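Local coordinates for uncharacterized protein (Aeromonas hydrophila J-1, PDB 6R1J), which is probably one of three components of an alpha-pore-forming toxin that perforates target membranes, here in its soluble form, at residues Gln52-Ala57 against Ala93-Leu98; Thr97-Thr102 against Ser219-Thr224; Gln128-Gly133 against Asn188-Gln193; Gly25-Ala30 against Gln121-Glu126; Leu64-Gln69 against Thr252-Glu257. The protein carries 3 engineered substitutions. All blocks are in the same frame, centred on the assembly; numbering follows the deposited sequence.

Interaction 1 (Gln52-Ala57 against Ala93-Leu98); sequences QQQVLA and APIQTL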
# COMPACT_ATOMS: atom_id res chain seq x y z
N GLN A 52 -32.62 -12.71 -3.01
CA GLN A 52 -32.76 -12.46 -1.55
C GLN A 52 -34.25 -12.44 -1.16
O GLN A 52 -34.61 -13.12 -0.22
CB GLN A 52 -32.12 -11.12 -1.21
CG GLN A 52 -32.12 -10.78 0.27
CD GLN A 52 -31.38 -9.49 0.51
OE1 GLN A 52 -31.23 -8.67 -0.39
NE2 GLN A 52 -30.91 -9.29 1.74
N GLN A 53 -35.07 -11.64 -1.83
CA GLN A 53 -36.54 -11.55 -1.57
C GLN A 53 -37.17 -12.94 -1.72
O GLN A 53 -37.97 -13.30 -0.84
CB GLN A 53 -37.16 -10.49 -2.48
CG GLN A 53 -36.84 -9.08 -2.01
CD GLN A 53 -37.10 -7.96 -3.01
OE1 GLN A 53 -37.43 -8.17 -4.18
NE2 GLN A 53 -36.91 -6.74 -2.54
N GLN A 54 -36.79 -13.72 -2.74
CA GLN A 54 -37.41 -15.05 -3.03
C GLN A 54 -36.97 -16.07 -1.97
O GLN A 54 -37.80 -16.90 -1.54
CB GLN A 54 -37.11 -15.50 -4.46
CG GLN A 54 -37.85 -14.66 -5.49
CD GLN A 54 -37.67 -15.13 -6.90
OE1 GLN A 54 -37.61 -14.35 -7.84
NE2 GLN A 54 -37.57 -16.43 -7.06
N VAL A 55 -35.71 -16.03 -1.55
CA VAL A 55 -35.21 -16.95 -0.49
C VAL A 55 -35.97 -16.67 0.81
O VAL A 55 -36.35 -17.61 1.45
CB VAL A 55 -33.70 -16.80 -0.31
CG1 VAL A 55 -33.22 -17.46 0.97
CG2 VAL A 55 -32.97 -17.34 -1.53
N LEU A 56 -36.17 -15.40 1.18
CA LEU A 56 -36.84 -15.03 2.45
C LEU A 56 -38.33 -15.44 2.40
O LEU A 56 -38.81 -16.01 3.40
CB LEU A 56 -36.67 -13.54 2.66
CG LEU A 56 -35.24 -13.10 3.00
CD1 LEU A 56 -35.16 -11.59 3.11
CD2 LEU A 56 -34.74 -13.76 4.28
N ALA A 57 -39.00 -15.21 1.27
CA ALA A 57 -40.42 -15.56 1.03
C ALA A 57 -40.56 -17.07 1.16
O ALA A 57 -41.39 -17.53 1.94
CB ALA A 57 -40.88 -15.06 -0.32
N ALA A 93 -36.65 -26.66 -5.37
CA ALA A 93 -36.02 -26.77 -6.71
C ALA A 93 -35.78 -25.40 -7.32
O ALA A 93 -34.64 -25.10 -7.64
CB ALA A 93 -36.82 -27.64 -7.65
N PRO A 94 -36.81 -24.56 -7.55
CA PRO A 94 -36.60 -23.24 -8.15
C PRO A 94 -35.73 -22.26 -7.33
O PRO A 94 -35.11 -21.41 -7.92
CB PRO A 94 -38.01 -22.64 -8.27
CG PRO A 94 -38.86 -23.45 -7.29
CD PRO A 94 -38.23 -24.82 -7.26
N ILE A 95 -35.70 -22.38 -5.99
CA ILE A 95 -34.92 -21.42 -5.16
C ILE A 95 -33.47 -21.87 -5.23
O ILE A 95 -32.61 -20.99 -5.30
CB ILE A 95 -35.44 -21.29 -3.71
CG1 ILE A 95 -36.93 -20.93 -3.66
CG2 ILE A 95 -34.64 -20.24 -2.95
CD1 ILE A 95 -37.25 -19.55 -4.19
N GLN A 96 -33.24 -23.19 -5.15
CA GLN A 96 -31.89 -23.78 -5.20
C GLN A 96 -31.29 -23.42 -6.57
O GLN A 96 -30.09 -23.09 -6.61
CB GLN A 96 -31.93 -25.27 -4.97
CG GLN A 96 -30.56 -25.87 -4.72
CD GLN A 96 -30.62 -27.24 -4.10
OE1 GLN A 96 -31.66 -27.89 -4.11
NE2 GLN A 96 -29.51 -27.70 -3.54
N THR A 97 -32.13 -23.39 -7.61
CA THR A 97 -31.70 -23.13 -9.01
C THR A 97 -31.32 -21.66 -9.16
O THR A 97 -30.18 -21.41 -9.64
CB THR A 97 -32.73 -23.64 -10.03
OG1 THR A 97 -32.66 -25.06 -9.90
CG2 THR A 97 -32.43 -23.25 -11.46
N LEU A 98 -32.18 -20.74 -8.73
CA LEU A 98 -31.96 -19.28 -8.83
C LEU A 98 -30.70 -18.89 -8.04
O LEU A 98 -29.92 -18.00 -8.49
CB LEU A 98 -33.20 -18.55 -8.30
CG LEU A 98 -33.17 -17.03 -8.48
CD1 LEU A 98 -33.20 -16.63 -9.96
CD2 LEU A 98 -34.32 -16.37 -7.75
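Two neighbouring helices of the long antiparallel bundle, 28-70 and 78-157, meet here through Val55 and Gln54 on one side and Ile95 and Leu98 on the other. Val55 and Ile95 pack branch to branch, CG2 of Val55 lying 3.6 Å from CG2 of Ile95. In Ile95, chi1 of -55° places CG1 anti to the carbonyl carbon and CG2 anti to the backbone N; CG2 meets the valine while CG1 carries CD1 to 3.8 Å from the carbonyl O of Gln54 and 4.1 Å from Gln54 CB. The axes of segments 52-57 and 93-98 run antiparallel at 150° and come within 10.3 Å. On the more open flank the extended Gln54 chain crosses Leu98 at about a right angle, and its amide end touches Leu98 CD2, which sits 3.3 Å from Gln54 NE2 and 3.7 Å from Gln54 CD, a van der Waals contact of an apolar methyl with a polar group. Ile225 of helix 163-236 also touches Ile95, and Ala265, just past helix 244-264, packs on Val55.

Interaction 2 (Thr97-Thr102 against Ser219-Thr224); sequences TLTAQT and SKVGNT. With NA (sodium ion), chain C.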
# COMPACT_ATOMS: atom_id res chain seq x y z
N THR A 97 -32.13 -23.39 -7.61
CA THR A 97 -31.70 -23.13 -9.01
C THR A 97 -31.32 -21.66 -9.16
O THR A 97 -30.18 -21.41 -9.64
CB THR A 97 -32.73 -23.64 -10.03
OG1 THR A 97 -32.66 -25.06 -9.90
CG2 THR A 97 -32.43 -23.25 -11.46
N LEU A 98 -32.18 -20.74 -8.73
CA LEU A 98 -31.96 -19.28 -8.83
C LEU A 98 -30.70 -18.89 -8.04
O LEU A 98 -29.92 -18.00 -8.49
CB LEU A 98 -33.20 -18.55 -8.30
CG LEU A 98 -33.17 -17.03 -8.48
CD1 LEU A 98 -33.20 -16.63 -9.96
CD2 LEU A 98 -34.32 -16.37 -7.75
N THR A 99 -30.48 -19.54 -6.91
CA THR A 99 -29.28 -19.28 -6.07
C THR A 99 -28.03 -19.73 -6.85
O THR A 99 -27.09 -18.92 -6.95
CB THR A 99 -29.41 -19.96 -4.71
OG1 THR A 99 -30.64 -19.52 -4.12
CG2 THR A 99 -28.24 -19.61 -3.82
N ALA A 100 -28.00 -20.96 -7.35
CA ALA A 100 -26.87 -21.51 -8.15
C ALA A 100 -26.58 -20.59 -9.36
O ALA A 100 -25.39 -20.28 -9.64
CB ALA A 100 -27.19 -22.94 -8.57
N GLN A 101 -27.62 -20.14 -10.05
CA GLN A 101 -27.51 -19.22 -11.21
C GLN A 101 -26.91 -17.89 -10.78
O GLN A 101 -26.02 -17.34 -11.49
CB GLN A 101 -28.89 -18.98 -11.82
CG GLN A 101 -29.42 -20.23 -12.50
CD GLN A 101 -30.80 -20.08 -13.09
OE1 GLN A 101 -31.54 -19.14 -12.78
NE2 GLN A 101 -31.13 -21.03 -13.95
N THR A 102 -27.40 -17.36 -9.66
CA THR A 102 -26.90 -16.09 -9.13
C THR A 102 -25.42 -16.26 -8.78
O THR A 102 -24.65 -15.33 -9.07
CB THR A 102 -27.70 -15.63 -7.91
OG1 THR A 102 -29.07 -15.57 -8.29
CG2 THR A 102 -27.23 -14.28 -7.41
N SER A 219 -23.07 -18.12 -1.79
CA SER A 219 -22.63 -19.52 -1.73
C SER A 219 -23.11 -20.13 -0.40
O SER A 219 -23.58 -21.29 -0.40
CB SER A 219 -21.13 -19.64 -1.92
OG SER A 219 -20.71 -20.94 -1.64
N LYS A 220 -23.05 -19.38 0.70
CA LYS A 220 -23.48 -19.89 2.04
C LYS A 220 -24.98 -20.19 1.95
O LYS A 220 -25.38 -21.27 2.33
CB LYS A 220 -23.11 -18.88 3.13
CG LYS A 220 -23.36 -19.40 4.54
CD LYS A 220 -22.89 -18.49 5.66
CE LYS A 220 -22.92 -19.22 7.00
NZ LYS A 220 -24.23 -19.89 7.26
N VAL A 221 -25.75 -19.32 1.30
CA VAL A 221 -27.22 -19.52 1.13
C VAL A 221 -27.48 -20.82 0.37
O VAL A 221 -28.35 -21.61 0.80
CB VAL A 221 -27.86 -18.27 0.51
CG1 VAL A 221 -29.20 -18.57 -0.12
CG2 VAL A 221 -27.96 -17.14 1.53
N GLY A 222 -26.81 -21.04 -0.77
CA GLY A 222 -26.88 -22.31 -1.51
C GLY A 222 -26.51 -23.51 -0.66
O GLY A 222 -27.23 -24.52 -0.73
N ASN A 223 -25.46 -23.43 0.16
CA ASN A 223 -25.03 -24.56 1.02
C ASN A 223 -26.17 -24.88 2.01
O ASN A 223 -26.51 -26.07 2.20
CB ASN A 223 -23.71 -24.28 1.75
CG ASN A 223 -22.50 -24.12 0.83
OD1 ASN A 223 -22.49 -24.61 -0.30
ND2 ASN A 223 -21.48 -23.43 1.30
N THR A 224 -26.73 -23.87 2.67
CA THR A 224 -27.86 -24.09 3.63
C THR A 224 -29.05 -24.72 2.89
O THR A 224 -29.68 -25.59 3.46
CB THR A 224 -28.30 -22.79 4.27
OG1 THR A 224 -27.12 -22.30 4.90
CG2 THR A 224 -29.47 -22.93 5.24
NA NA C . -27.62 -19.50 4.88
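Thr99 and Gly222 face each other where helices 78-157 and 163-236 approach, with the threonine methyl directed at the bare glycine backbone. Chi1 of -54° sets OG1 of Thr99 beside the backbone N and leaves CG2 anti to that N, reaching to 3.7 Å from Gly222 N and 3.8 Å from Gly222 CA. CG1 of Val221 borders the same methyl at 4.0 Å from Thr99 CG2. The hydroxyl of Thr99 is turned back into its own helix, hydrogen-bonded to Ile95 O, so the face offered to Gly222 is apolar. In this bundle of long helices the CA atoms of Thr99 and Gly222 are 6.0 Å apart, and Met51 of helix 28-70 also packs on Thr99. One turn along, Thr102 OG1 donates to Leu98 O at 2.6 Å, on the opposite face of that carbonyl plane from Thr102 N. About a quarter-turn round helix 163-236 from Thr99, Thr224 OG1 binds a sodium ion at 2.8 Å and Asp264 OD2 supplies the second protein ligand; Val221 spans the two places, turning CG1 to Thr99 and CG2 toward the ion. The same Thr224 hydroxyl donates a long bond, 3.3 Å, to Lys220 O, approaching from above that carbonyl plane (42° out of it), which helps fix its rotation and leaves its oxygen to the metal. Lys220 bends at its last torsion (chi4 -51°) to bring NZ into a hydrogen bond with Asp264 OD2, so lysine and sodium share one carboxylate oxygen and probably both stabilise its negative charge.

Interaction 3 (Gln128-Gly133 against Asn188-Gln193); sequences QATIAG and NQIEGQ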
# COMPACT_ATOMS: atom_id res chain seq x y z
N GLN A 128 7.08 0.82 -14.58
CA GLN A 128 8.24 0.93 -13.64
C GLN A 128 9.54 0.72 -14.45
O GLN A 128 10.45 1.54 -14.31
CB GLN A 128 8.11 -0.04 -12.45
CG GLN A 128 6.94 0.24 -11.49
CD GLN A 128 7.09 1.54 -10.72
OE1 GLN A 128 8.20 1.96 -10.40
NE2 GLN A 128 5.99 2.20 -10.40
N ALA A 129 9.62 -0.31 -15.30
CA ALA A 129 10.78 -0.57 -16.18
C ALA A 129 11.04 0.66 -17.05
O ALA A 129 12.19 1.16 -17.07
CB ALA A 129 10.59 -1.81 -17.02
N THR A 130 10.00 1.17 -17.70
CA THR A 130 10.07 2.36 -18.60
C THR A 130 10.56 3.58 -17.80
O THR A 130 11.47 4.27 -18.25
CB THR A 130 8.72 2.66 -19.27
OG1 THR A 130 8.32 1.50 -19.98
CG2 THR A 130 8.78 3.82 -20.23
N ILE A 131 10.02 3.85 -16.63
CA ILE A 131 10.44 5.06 -15.88
C ILE A 131 11.92 4.91 -15.45
O ILE A 131 12.65 5.92 -15.49
CB ILE A 131 9.46 5.40 -14.75
CG1 ILE A 131 9.64 6.85 -14.30
CG2 ILE A 131 9.59 4.44 -13.59
CD1 ILE A 131 8.54 7.37 -13.39
N ALA A 132 12.38 3.71 -15.13
CA ALA A 132 13.79 3.52 -14.72
C ALA A 132 14.70 3.75 -15.93
O ALA A 132 15.67 4.56 -15.84
CB ALA A 132 13.96 2.14 -14.14
N GLY A 133 14.27 3.37 -17.52
CA GLY A 133 15.23 3.83 -18.53
C GLY A 133 15.19 5.34 -18.69
O GLY A 133 16.23 5.92 -18.95
N ASN A 188 7.70 12.87 -15.71
CA ASN A 188 6.52 13.40 -14.98
C ASN A 188 5.27 12.69 -15.50
O ASN A 188 4.41 12.28 -14.69
CB ASN A 188 6.39 14.92 -15.12
CG ASN A 188 5.48 15.51 -14.05
OD1 ASN A 188 5.86 15.52 -12.89
ND2 ASN A 188 4.35 16.09 -14.43
N GLN A 189 5.20 12.50 -16.82
CA GLN A 189 4.05 11.89 -17.52
C GLN A 189 3.84 10.45 -17.03
O GLN A 189 2.70 10.10 -16.72
CB GLN A 189 4.32 11.93 -19.03
CG GLN A 189 3.35 11.12 -19.88
CD GLN A 189 1.95 11.65 -19.82
OE1 GLN A 189 1.73 12.85 -19.66
NE2 GLN A 189 0.99 10.75 -19.95
N ILE A 190 4.90 9.65 -17.00
CA ILE A 190 4.81 8.22 -16.63
C ILE A 190 4.50 8.13 -15.12
O ILE A 190 3.71 7.27 -14.77
CB ILE A 190 6.06 7.42 -17.03
CG1 ILE A 190 6.36 7.48 -18.54
CG2 ILE A 190 5.96 5.98 -16.56
CD1 ILE A 190 5.42 6.68 -19.42
N GLU A 191 5.06 9.00 -14.30
CA GLU A 191 4.75 9.03 -12.84
C GLU A 191 3.23 9.24 -12.65
O GLU A 191 2.62 8.52 -11.82
CB GLU A 191 5.49 10.14 -12.10
CG GLU A 191 6.99 9.92 -12.03
CD GLU A 191 7.82 11.03 -11.39
OE1 GLU A 191 7.37 12.20 -11.39
OE2 GLU A 191 8.90 10.72 -10.87
N GLY A 192 2.65 10.21 -13.36
CA GLY A 192 1.20 10.50 -13.30
C GLY A 192 0.36 9.30 -13.73
O GLY A 192 -0.68 9.00 -13.08
N GLN A 193 0.73 8.66 -14.85
CA GLN A 193 0.09 7.41 -15.34
C GLN A 193 0.21 6.33 -14.27
O GLN A 193 -0.75 5.56 -14.11
CB GLN A 193 0.76 6.82 -16.59
CG GLN A 193 0.37 7.54 -17.88
CD GLN A 193 1.22 7.16 -19.08
OE1 GLN A 193 1.38 7.94 -20.00
NE2 GLN A 193 1.80 5.97 -19.06
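Ile131 presses its terminal methyl onto the stem of Glu191: CD1 of Ile131 is 3.3 Å from Glu191 CG, unusually short and to be read with caution, and 3.9 Å from Glu191 N. The two side chains cross at about a right angle. Beside this, the root of the same isoleucine meets its counterpart, Ile131 CB lying 4.0 Å from Ile190 CG2, and the looser touch of Thr130 CG2 on Ile190 CD1, at 4.5 Å, closes the contact on the other flank. The long arm of Ile131 is extended, CG1 anti to the backbone N (chi1 -162°) and chi2 close to 180°, and this stretches CD1 past Ile190 to the base of Glu191, whose aliphatic carbons take the contact while its carboxylate lies farther out. Ile190 splits its branches instead, offering CG2 to Ile131 and CD1 to Thr130. The threonine hydroxyl takes no part in this, being hydrogen-bonded to Glu126 O one turn earlier. Within segment 188-193, Gln189 NE2 donates to Gln193 OE1 at 2.8 Å in a nearly straight bond (167°), which ties successive turns together. A second subunit packs on Gln128, Ala129 and Ala132, and in a third subunit Gln8 OE1 accepts from Asn188 ND2. Helices 78-157 and 163-236 are joined here as an antiparallel pair within the elongated helical bundle: the local axes lie 10.0 Å apart at 160°, with Leu134 also packed on Ile190 and Leu127 on Gln193.

Interaction 4 (Gly25-Ala30 against Gln121-Glu126); sequences GLPQNA and QRIGVE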
# COMPACT_ATOMS: atom_id res chain seq x y z
N GLY A 25 -8.64 7.76 -19.63
CA GLY A 25 -7.29 7.71 -20.20
C GLY A 25 -6.57 6.46 -19.78
O GLY A 25 -5.36 6.48 -19.76
N LEU A 26 -7.31 5.40 -19.42
CA LEU A 26 -6.67 4.14 -18.98
C LEU A 26 -6.70 3.14 -20.13
O LEU A 26 -7.44 3.28 -21.10
CB LEU A 26 -7.37 3.64 -17.71
CG LEU A 26 -7.14 4.50 -16.46
CD1 LEU A 26 -7.96 3.98 -15.28
CD2 LEU A 26 -5.65 4.56 -16.08
N PRO A 27 -5.87 2.09 -20.06
CA PRO A 27 -5.83 1.09 -21.11
C PRO A 27 -7.04 0.15 -21.15
O PRO A 27 -7.88 0.15 -20.24
CB PRO A 27 -4.57 0.28 -20.81
CG PRO A 27 -4.31 0.51 -19.33
CD PRO A 27 -4.81 1.91 -19.05
N GLN A 28 -7.04 -0.67 -22.20
CA GLN A 28 -8.16 -1.57 -22.54
C GLN A 28 -8.58 -2.39 -21.31
O GLN A 28 -9.79 -2.49 -21.08
CB GLN A 28 -7.81 -2.52 -23.69
CG GLN A 28 -8.98 -3.41 -24.07
CD GLN A 28 -10.10 -2.63 -24.70
OE1 GLN A 28 -9.86 -1.82 -25.61
NE2 GLN A 28 -11.33 -2.85 -24.25
N ASN A 29 -7.65 -2.97 -20.55
CA ASN A 29 -8.05 -3.82 -19.38
C ASN A 29 -8.86 -3.00 -18.36
O ASN A 29 -9.72 -3.65 -17.72
CB ASN A 29 -6.87 -4.54 -18.72
CG ASN A 29 -6.22 -5.55 -19.65
OD1 ASN A 29 -6.77 -6.62 -19.90
ND2 ASN A 29 -5.06 -5.21 -20.12
N ALA A 30 -8.60 -1.70 -18.19
CA ALA A 30 -9.35 -0.80 -17.28
C ALA A 30 -10.75 -0.58 -17.85
O ALA A 30 -11.75 -0.67 -17.13
CB ALA A 30 -8.62 0.50 -17.13
N GLN A 121 -1.79 -4.96 -13.58
CA GLN A 121 -0.58 -5.07 -12.72
C GLN A 121 0.66 -5.31 -13.59
O GLN A 121 1.65 -4.65 -13.35
CB GLN A 121 -0.80 -6.15 -11.69
CG GLN A 121 -1.75 -5.70 -10.59
CD GLN A 121 -1.83 -6.79 -9.56
OE1 GLN A 121 -2.82 -7.51 -9.47
NE2 GLN A 121 -0.72 -6.98 -8.87
N ARG A 122 0.57 -6.19 -14.60
CA ARG A 122 1.71 -6.46 -15.52
C ARG A 122 2.06 -5.15 -16.21
O ARG A 122 3.22 -4.80 -16.27
CB ARG A 122 1.40 -7.52 -16.57
CG ARG A 122 1.11 -8.91 -16.03
CD ARG A 122 1.00 -9.92 -17.17
NE ARG A 122 0.81 -11.25 -16.62
CZ ARG A 122 -0.34 -11.86 -16.52
NH1 ARG A 122 -1.47 -11.30 -16.95
NH2 ARG A 122 -0.36 -13.06 -15.97
N ILE A 123 1.05 -4.40 -16.63
CA ILE A 123 1.24 -3.10 -17.30
C ILE A 123 1.93 -2.11 -16.34
O ILE A 123 2.82 -1.38 -16.81
CB ILE A 123 -0.11 -2.60 -17.86
CG1 ILE A 123 -0.53 -3.48 -19.05
CG2 ILE A 123 -0.02 -1.14 -18.27
CD1 ILE A 123 -1.89 -3.15 -19.61
N GLY A 124 1.54 -2.09 -15.06
CA GLY A 124 2.15 -1.17 -14.07
C GLY A 124 3.63 -1.49 -13.89
O GLY A 124 4.42 -0.58 -13.81
N VAL A 125 4.00 -2.76 -13.91
CA VAL A 125 5.42 -3.17 -13.75
C VAL A 125 6.17 -2.71 -15.01
O VAL A 125 7.27 -2.19 -14.87
CB VAL A 125 5.56 -4.67 -13.47
CG1 VAL A 125 7.03 -5.05 -13.35
CG2 VAL A 125 4.79 -5.09 -12.23
N GLU A 126 5.57 -2.77 -16.19
CA GLU A 126 6.27 -2.35 -17.44
C GLU A 126 6.45 -0.82 -17.42
O GLU A 126 7.51 -0.35 -17.87
CB GLU A 126 5.63 -3.03 -18.66
CG GLU A 126 5.77 -4.56 -18.65
CD GLU A 126 7.15 -5.14 -18.36
OE1 GLU A 126 8.15 -4.52 -18.79
OE2 GLU A 126 7.24 -6.23 -17.69
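Ile123 brings one methyl, CD1, over to both Pro27 and the side chain of Asn29. This CD1 stops 4.4 Å from Pro27 CG, a loose apolar touch, and lies nearer to the amide end of Asn29, whose side chain it crosses at a slant. The reach comes from an extended arm: CG1 stands anti to the carbonyl carbon (chi1 -70°) and chi2 is near 180°, which sends CD1 straight out from the helix. It needs that length, since the CA atoms of Pro27 and Ile123 are 9.1 Å apart, though they are the nearest pair between segments 25-30 and 121-126. The contact belongs to the turn that joins helix 5-21 to helix 28-70, where the chain enters the long bundle; Pro27 occupies the N-cap position of helix 28-70, and its carbonyl O receives a weak hydrogen bond from Ala30 N at 2.9 Å. Leu120 of helix 78-157 touches both Pro27 and Asn29, and Asp116, a turn earlier, touches Asn29 as well, while Gln197 of helix 163-236 packs on Ile123. The other face of segment 121-126 belongs to the assembly and bonds between chains: Arg122 NE pairs with Glu126 OE2 of the second subunit in an intersubunit salt bridge, and Glu126 OE2 receives Arg122 NE of that same subunit in return.

Interaction 5 (Leu64-Gln69 against Thr252-Glu257); sequences LQLTQQ and TAALTE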
# COMPACT_ATOMS: atom_id res chain seq x y z
N LEU A 64 -43.27 -21.87 8.66
CA LEU A 64 -44.64 -22.13 9.21
C LEU A 64 -45.10 -23.57 8.87
O LEU A 64 -45.61 -24.29 9.74
CB LEU A 64 -45.56 -21.04 8.66
CG LEU A 64 -47.02 -21.08 9.12
CD1 LEU A 64 -47.11 -21.14 10.64
CD2 LEU A 64 -47.76 -19.87 8.57
N GLN A 65 -44.81 -24.05 7.66
CA GLN A 65 -45.14 -25.43 7.26
C GLN A 65 -44.47 -26.41 8.21
O GLN A 65 -45.14 -27.34 8.66
CB GLN A 65 -44.74 -25.70 5.82
CG GLN A 65 -45.60 -25.01 4.77
CD GLN A 65 -45.00 -25.17 3.39
OE1 GLN A 65 -43.78 -25.30 3.22
NE2 GLN A 65 -45.85 -25.10 2.37
N LEU A 66 -43.19 -26.19 8.55
CA LEU A 66 -42.47 -27.10 9.45
C LEU A 66 -43.04 -27.00 10.87
O LEU A 66 -43.16 -28.04 11.50
CB LEU A 66 -40.97 -26.84 9.41
CG LEU A 66 -40.31 -27.16 8.05
CD1 LEU A 66 -38.83 -26.73 8.05
CD2 LEU A 66 -40.41 -28.63 7.75
N THR A 67 -43.33 -25.81 11.40
CA THR A 67 -43.87 -25.72 12.79
C THR A 67 -45.24 -26.45 12.84
O THR A 67 -45.49 -27.16 13.82
CB THR A 67 -43.86 -24.26 13.26
OG1 THR A 67 -44.64 -23.49 12.35
CG2 THR A 67 -42.48 -23.67 13.37
N GLN A 68 -46.06 -26.31 11.80
CA GLN A 68 -47.38 -26.97 11.67
C GLN A 68 -47.17 -28.48 11.65
O GLN A 68 -47.82 -29.14 12.45
CB GLN A 68 -48.18 -26.42 10.49
CG GLN A 68 -48.68 -25.02 10.73
CD GLN A 68 -49.24 -24.31 9.52
OE1 GLN A 68 -48.94 -24.62 8.37
NE2 GLN A 68 -50.04 -23.29 9.77
N GLN A 69 -46.18 -29.01 10.91
CA GLN A 69 -45.88 -30.45 10.99
C GLN A 69 -45.46 -30.83 12.40
O GLN A 69 -45.86 -31.91 12.87
CB GLN A 69 -44.77 -30.94 10.05
CG GLN A 69 -45.14 -30.89 8.59
CD GLN A 69 -46.22 -31.89 8.27
OE1 GLN A 69 -46.21 -33.01 8.77
NE2 GLN A 69 -47.15 -31.48 7.43
N THR A 252 -37.18 -31.06 12.58
CA THR A 252 -36.52 -30.15 13.55
C THR A 252 -35.19 -29.66 12.93
O THR A 252 -34.92 -28.43 12.98
CB THR A 252 -36.38 -30.83 14.91
OG1 THR A 252 -37.69 -31.19 15.37
CG2 THR A 252 -35.70 -29.93 15.92
N ALA A 253 -34.40 -30.58 12.33
CA ALA A 253 -33.14 -30.25 11.63
C ALA A 253 -33.45 -29.31 10.48
O ALA A 253 -32.75 -28.26 10.37
CB ALA A 253 -32.42 -31.51 11.16
N ALA A 254 -34.46 -29.62 9.65
CA ALA A 254 -34.84 -28.75 8.51
C ALA A 254 -35.19 -27.35 9.02
O ALA A 254 -34.86 -26.32 8.35
CB ALA A 254 -35.99 -29.31 7.78
N LEU A 255 -35.89 -27.26 10.15
CA LEU A 255 -36.34 -25.94 10.64
C LEU A 255 -35.10 -25.11 11.04
O LEU A 255 -35.13 -23.90 10.77
CB LEU A 255 -37.35 -26.11 11.78
CG LEU A 255 -37.89 -24.81 12.38
CD1 LEU A 255 -38.62 -23.98 11.33
CD2 LEU A 255 -38.80 -25.14 13.57
N THR A 256 -34.06 -25.69 11.62
CA THR A 256 -32.80 -24.95 11.92
C THR A 256 -32.22 -24.37 10.63
O THR A 256 -31.71 -23.22 10.65
CB THR A 256 -31.73 -25.77 12.67
OG1 THR A 256 -31.12 -26.75 11.83
CG2 THR A 256 -32.26 -26.42 13.94
N GLU A 257 -32.30 -25.10 9.51
CA GLU A 257 -31.68 -24.65 8.23
C GLU A 257 -32.54 -23.52 7.69
O GLU A 257 -31.96 -22.51 7.22
CB GLU A 257 -31.50 -25.81 7.24
CG GLU A 257 -30.63 -26.95 7.79
CD GLU A 257 -29.18 -26.58 8.09
OE1 GLU A 257 -28.76 -25.48 7.73
OE2 GLU A 257 -28.49 -27.38 8.72
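Leu64 O is gripped twice, by Gln68 N at 2.9 Å in the regular helical bond and by Thr67 OG1, also at 2.9 Å, coming in strongly bent (C=O...O angle 110°). The Thr67 hydroxyl sits between backbone N and carbonyl carbon (chi1 58°). With OG1 kept against its own helix (a weak bond to Glu63 O lies close by), CG2 is anti to the carbonyl carbon and meets Leu255 CD2 at 4.0 Å, the side chains of Thr67 and Leu255 crossing at about a right angle. The setting is an antiparallel helix pair of the bundle, helix 28-70 against the last helix, 244-264, with local axes 9.8 Å apart at 156°. Leu66 fits as a knob between Phe251, Ala254, Leu255 and Val258 of helix 244-264. Its CD1 lies on the backbone where Ala254 passes to Leu255, 3.7 Å from Leu255 N, with Ala254 CB flanking it at 3.8 Å. The small alanine probably allows this close approach to the main chain. Leu255 in turn brings CD1 to 4.2 Å from Leu66 CB. On the face turned from helix 28-70, Glu257 OE2 forms a salt bridge with Lys152 NZ of the third subunit. Nearby, Thr256 OG1 donates to Ala253 O at 2.7 Å, in the carbonyl plane and on a lone pair.

Interactions 2 and 5 are buried and interaction 1 partly so; all three lie at one end of the elongated bundle. Interactions 1 and 2 share Thr97 and Leu98 and touch through Val55, while Thr224 CG2 packs on Glu257 O between interactions 2 and 5. Interactions 3 and 4 are surface contacts, centres about 13 Å apart, on helix 78-157, whose other faces meet the second subunit. All direct touches are van der Waals: mostly aliphatic in 1, 3 and 5, with a glutamine amide in 1 and a glutamate stem in 3, a methyl on glycine in 2, and isoleucine on proline and asparagine in 4. Polar chemistry lies beside them, sodium at 2 and intersubunit salt bridges at 4 and 5.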